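Local coordinates for giding protein-mglB (Thermus thermophilus, PDB 1J3W) that probably acts as an adaptor and guanine-nucleotide exchange factor in gliding motility, at residues V2-V7 and L34-G39. Sequence-based numbering, arbitrary orientation.
Sequences VEPSLV and LIDRKG
Lys38 reaches the N-terminal segment 2-7 by setting CG anti to its own carbonyl carbon (chi1 -64°) and running fully extended beyond it, while in Asp36 a CG lodged between backbone N and carbonyl carbon (chi1 71°) brings OD1 beside the backbone of Ser5. The lysine NZ donates to Glu3 O at 2.9 Å and meets it almost head-on, at a C=O...N angle of 172°. Along the way the aliphatic part of the chain is flanked: Val2 CG2 lies 4.1 Å from Lys38 CD, the two side chains passing in opposite directions, and Ser5 OG comes within 3.8 Å of Lys38 CE. Shortening Lys38 to an alanine would probably leave Glu3 O without this donor and strip Val2 CG2 of its contact with the lysine chain, so that the first residues could swing more freely. Two residues further along, Ser5 N donates to Asp36 OD1 at 3.0 Å, although the position of that oxygen is less certain. The other oxygen, OD2, accepts from Phe40 N and, weakly, from Lys38 N (2.9 Å). These contacts join the N-terminal loop to a type I beta turn, Asp36 to Gly39, in the beta hairpin linking strands 31-36 and 41-46 of the Roadblock/LC7 fold.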
ATOM      1  N   VAL B   2      -5.117 -18.188  10.453  1.00 36.04           N
ATOM      2  CA  VAL B   2      -5.249 -17.928   8.991  1.00 34.93           C
ATOM      3  C   VAL B   2      -4.527 -19.005   8.188  1.00 34.77           C
ATOM      4  O   VAL B   2      -3.476 -19.496   8.596  1.00 35.32           O
ATOM      5  CB  VAL B   2      -4.660 -16.548   8.613  1.00 34.44           C
ATOM      6  CG1 VAL B   2      -3.182 -16.494   8.972  1.00 34.13           C
ATOM      7  CG2 VAL B   2      -4.857 -16.284   7.129  1.00 33.86           C
ATOM      8  N   GLU B   3      -5.100 -19.366   7.046  1.00 34.47           N
ATOM      9  CA  GLU B   3      -4.511 -20.383   6.184  1.00 35.72           C
ATOM     10  C   GLU B   3      -4.360 -19.848   4.765  1.00 35.39           C
ATOM     11  O   GLU B   3      -5.064 -18.922   4.361  1.00 34.71           O
ATOM     12  CB  GLU B   3      -5.388 -21.638   6.176  1.00 37.24           C
ATOM     13  CG  GLU B   3      -5.543 -22.288   7.541  1.00 39.69           C
ATOM     14  CD  GLU B   3      -6.441 -23.510   7.510  1.00 42.13           C
ATOM     15  OE1 GLU B   3      -6.614 -24.148   8.571  1.00 43.72           O
ATOM     16  OE2 GLU B   3      -6.974 -23.832   6.428  1.00 43.52           O
ATOM     17  N   PRO B   4      -3.429 -20.421   3.990  1.00 35.17           N
ATOM     18  CA  PRO B   4      -3.199 -19.988   2.610  1.00 36.15           C
ATOM     19  C   PRO B   4      -4.402 -20.256   1.719  1.00 37.64           C
ATOM     20  O   PRO B   4      -5.266 -21.067   2.053  1.00 37.22           O
ATOM     21  CB  PRO B   4      -1.990 -20.819   2.182  1.00 35.35           C
ATOM     22  CG  PRO B   4      -1.280 -21.072   3.456  1.00 35.35           C
ATOM     23  CD  PRO B   4      -2.409 -21.400   4.398  1.00 35.19           C
ATOM     24  N   SER B   5      -4.452 -19.572   0.583  1.00 39.02           N
ATOM     25  CA  SER B   5      -5.529 -19.794  -0.368  1.00 40.49           C
ATOM     26  C   SER B   5      -5.269 -21.068  -1.158  1.00 40.26           C
ATOM     27  O   SER B   5      -5.905 -21.375  -2.158  1.00 42.05           O
ATOM     28  CB  SER B   5      -5.581 -18.593  -1.315  1.00 40.83           C
ATOM     29  OG  SER B   5      -5.836 -17.409  -0.558  1.00 42.32           O
ATOM     30  N   LEU B   6      -4.252 -21.801  -0.672  1.00 39.41           N
ATOM     31  CA  LEU B   6      -3.768 -22.963  -1.391  1.00 37.65           C
ATOM     32  C   LEU B   6      -2.539 -23.548  -0.688  1.00 36.17           C
ATOM     33  O   LEU B   6      -1.720 -22.840  -0.117  1.00 36.33           O
ATOM     34  CB  LEU B   6      -3.389 -22.498  -2.798  1.00 39.34           C
ATOM     35  CG  LEU B   6      -3.122 -23.659  -3.755  1.00 40.28           C
ATOM     36  CD1 LEU B   6      -3.330 -23.261  -5.219  1.00 40.98           C
ATOM     37  CD2 LEU B   6      -1.691 -24.190  -3.660  1.00 40.56           C
ATOM     38  N   VAL B   7      -2.455 -24.890  -0.698  1.00 33.42           N
ATOM     39  CA  VAL B   7      -1.260 -25.536  -0.165  1.00 32.08           C
ATOM     40  C   VAL B   7      -0.863 -26.747  -1.010  1.00 30.15           C
ATOM     41  O   VAL B   7      -1.669 -27.601  -1.352  1.00 28.82           O
ATOM     42  CB  VAL B   7      -1.529 -25.966   1.278  1.00 33.26           C
ATOM     43  CG1 VAL B   7      -2.200 -24.829   2.047  1.00 34.92           C
ATOM     44  CG2 VAL B   7      -2.423 -27.191   1.305  1.00 34.43           C
ATOM     45  N   LEU B  34       6.156 -19.450  -5.861  1.00 10.41           N
ATOM     46  CA  LEU B  34       4.758 -19.330  -6.053  1.00 10.77           C
ATOM     47  C   LEU B  34       4.210 -19.056  -4.699  1.00 10.76           C
ATOM     48  O   LEU B  34       4.458 -19.779  -3.746  1.00 11.30           O
ATOM     49  CB  LEU B  34       4.225 -20.667  -6.564  1.00 10.64           C
ATOM     50  CG  LEU B  34       2.705 -20.655  -6.727  1.00 12.88           C
ATOM     51  CD1 LEU B  34       2.255 -19.789  -7.905  1.00 15.07           C
ATOM     52  CD2 LEU B  34       2.121 -22.045  -6.969  1.00 15.35           C
ATOM     53  N   ILE B  35       3.523 -17.930  -4.567  1.00 10.23           N
ATOM     54  CA  ILE B  35       3.001 -17.510  -3.272  1.00 10.75           C
ATOM     55  C   ILE B  35       1.514 -17.231  -3.393  1.00 12.30           C
ATOM     56  O   ILE B  35       1.009 -17.019  -4.491  1.00 12.15           O
ATOM     57  CB  ILE B  35       3.713 -16.227  -2.772  1.00 10.53           C
ATOM     58  CG1 ILE B  35       3.309 -15.018  -3.626  1.00 12.02           C
ATOM     59  CG2 ILE B  35       5.229 -16.415  -2.856  1.00 11.20           C
ATOM     60  CD1 ILE B  35       3.892 -13.705  -3.136  1.00 12.42           C
ATOM     61  N   ASP B  36       0.795 -17.255  -2.278  1.00 14.35           N
ATOM     62  CA  ASP B  36      -0.623 -16.952  -2.373  1.00 16.74           C
ATOM     63  C   ASP B  36      -0.763 -15.459  -2.153  1.00 17.80           C
ATOM     64  O   ASP B  36       0.176 -14.799  -1.703  1.00 18.87           O
ATOM     65  CB  ASP B  36      -1.462 -17.775  -1.373  1.00 17.07           C
ATOM     66  CG  ASP B  36      -1.273 -17.360   0.079  1.00 19.81           C
ATOM     67  OD1 ASP B  36      -1.902 -18.010   0.940  1.00 25.90           O
ATOM     68  OD2 ASP B  36      -0.525 -16.412   0.379  1.00 20.81           O
ATOM     69  N   ARG B  37      -1.924 -14.906  -2.481  1.00 19.18           N
ATOM     70  CA  ARG B  37      -2.099 -13.473  -2.331  1.00 21.05           C
ATOM     71  C   ARG B  37      -2.038 -12.989  -0.881  1.00 20.92           C
ATOM     72  O   ARG B  37      -2.067 -11.787  -0.621  1.00 24.25           O
ATOM     73  CB  ARG B  37      -3.398 -13.039  -3.015  1.00 19.82           C
ATOM     74  CG  ARG B  37      -3.430 -13.406  -4.502  1.00 22.17           C
ATOM     75  CD  ARG B  37      -4.585 -12.726  -5.225  1.00 20.21           C
ATOM     76  NE  ARG B  37      -4.443 -11.276  -5.192  1.00 19.03           N
ATOM     77  CZ  ARG B  37      -3.888 -10.544  -6.155  1.00 18.48           C
ATOM     78  NH1 ARG B  37      -3.419 -11.119  -7.254  1.00 15.52           N
ATOM     79  NH2 ARG B  37      -3.790  -9.231  -6.011  1.00 20.92           N
ATOM     80  N   LYS B  38      -1.941 -13.925   0.062  1.00 21.79           N
ATOM     81  CA  LYS B  38      -1.840 -13.578   1.476  1.00 19.68           C
ATOM     82  C   LYS B  38      -0.380 -13.520   1.934  1.00 20.77           C
ATOM     83  O   LYS B  38      -0.093 -13.132   3.067  1.00 21.82           O
ATOM     84  CB  LYS B  38      -2.594 -14.591   2.344  1.00 22.31           C
ATOM     85  CG  LYS B  38      -4.096 -14.632   2.121  1.00 22.96           C
ATOM     86  CD  LYS B  38      -4.748 -15.609   3.090  1.00 25.67           C
ATOM     87  CE  LYS B  38      -6.236 -15.758   2.819  1.00 23.94           C
ATOM     88  NZ  LYS B  38      -6.871 -16.711   3.769  1.00 29.50           N
ATOM     89  N   GLY B  39       0.539 -13.927   1.063  1.00 16.98           N
ATOM     90  CA  GLY B  39       1.948 -13.883   1.421  1.00 17.08           C
ATOM     91  C   GLY B  39       2.612 -15.209   1.756  1.00 14.22           C
ATOM     92  O   GLY B  39       3.828 -15.266   1.931  1.00 15.95           O
TER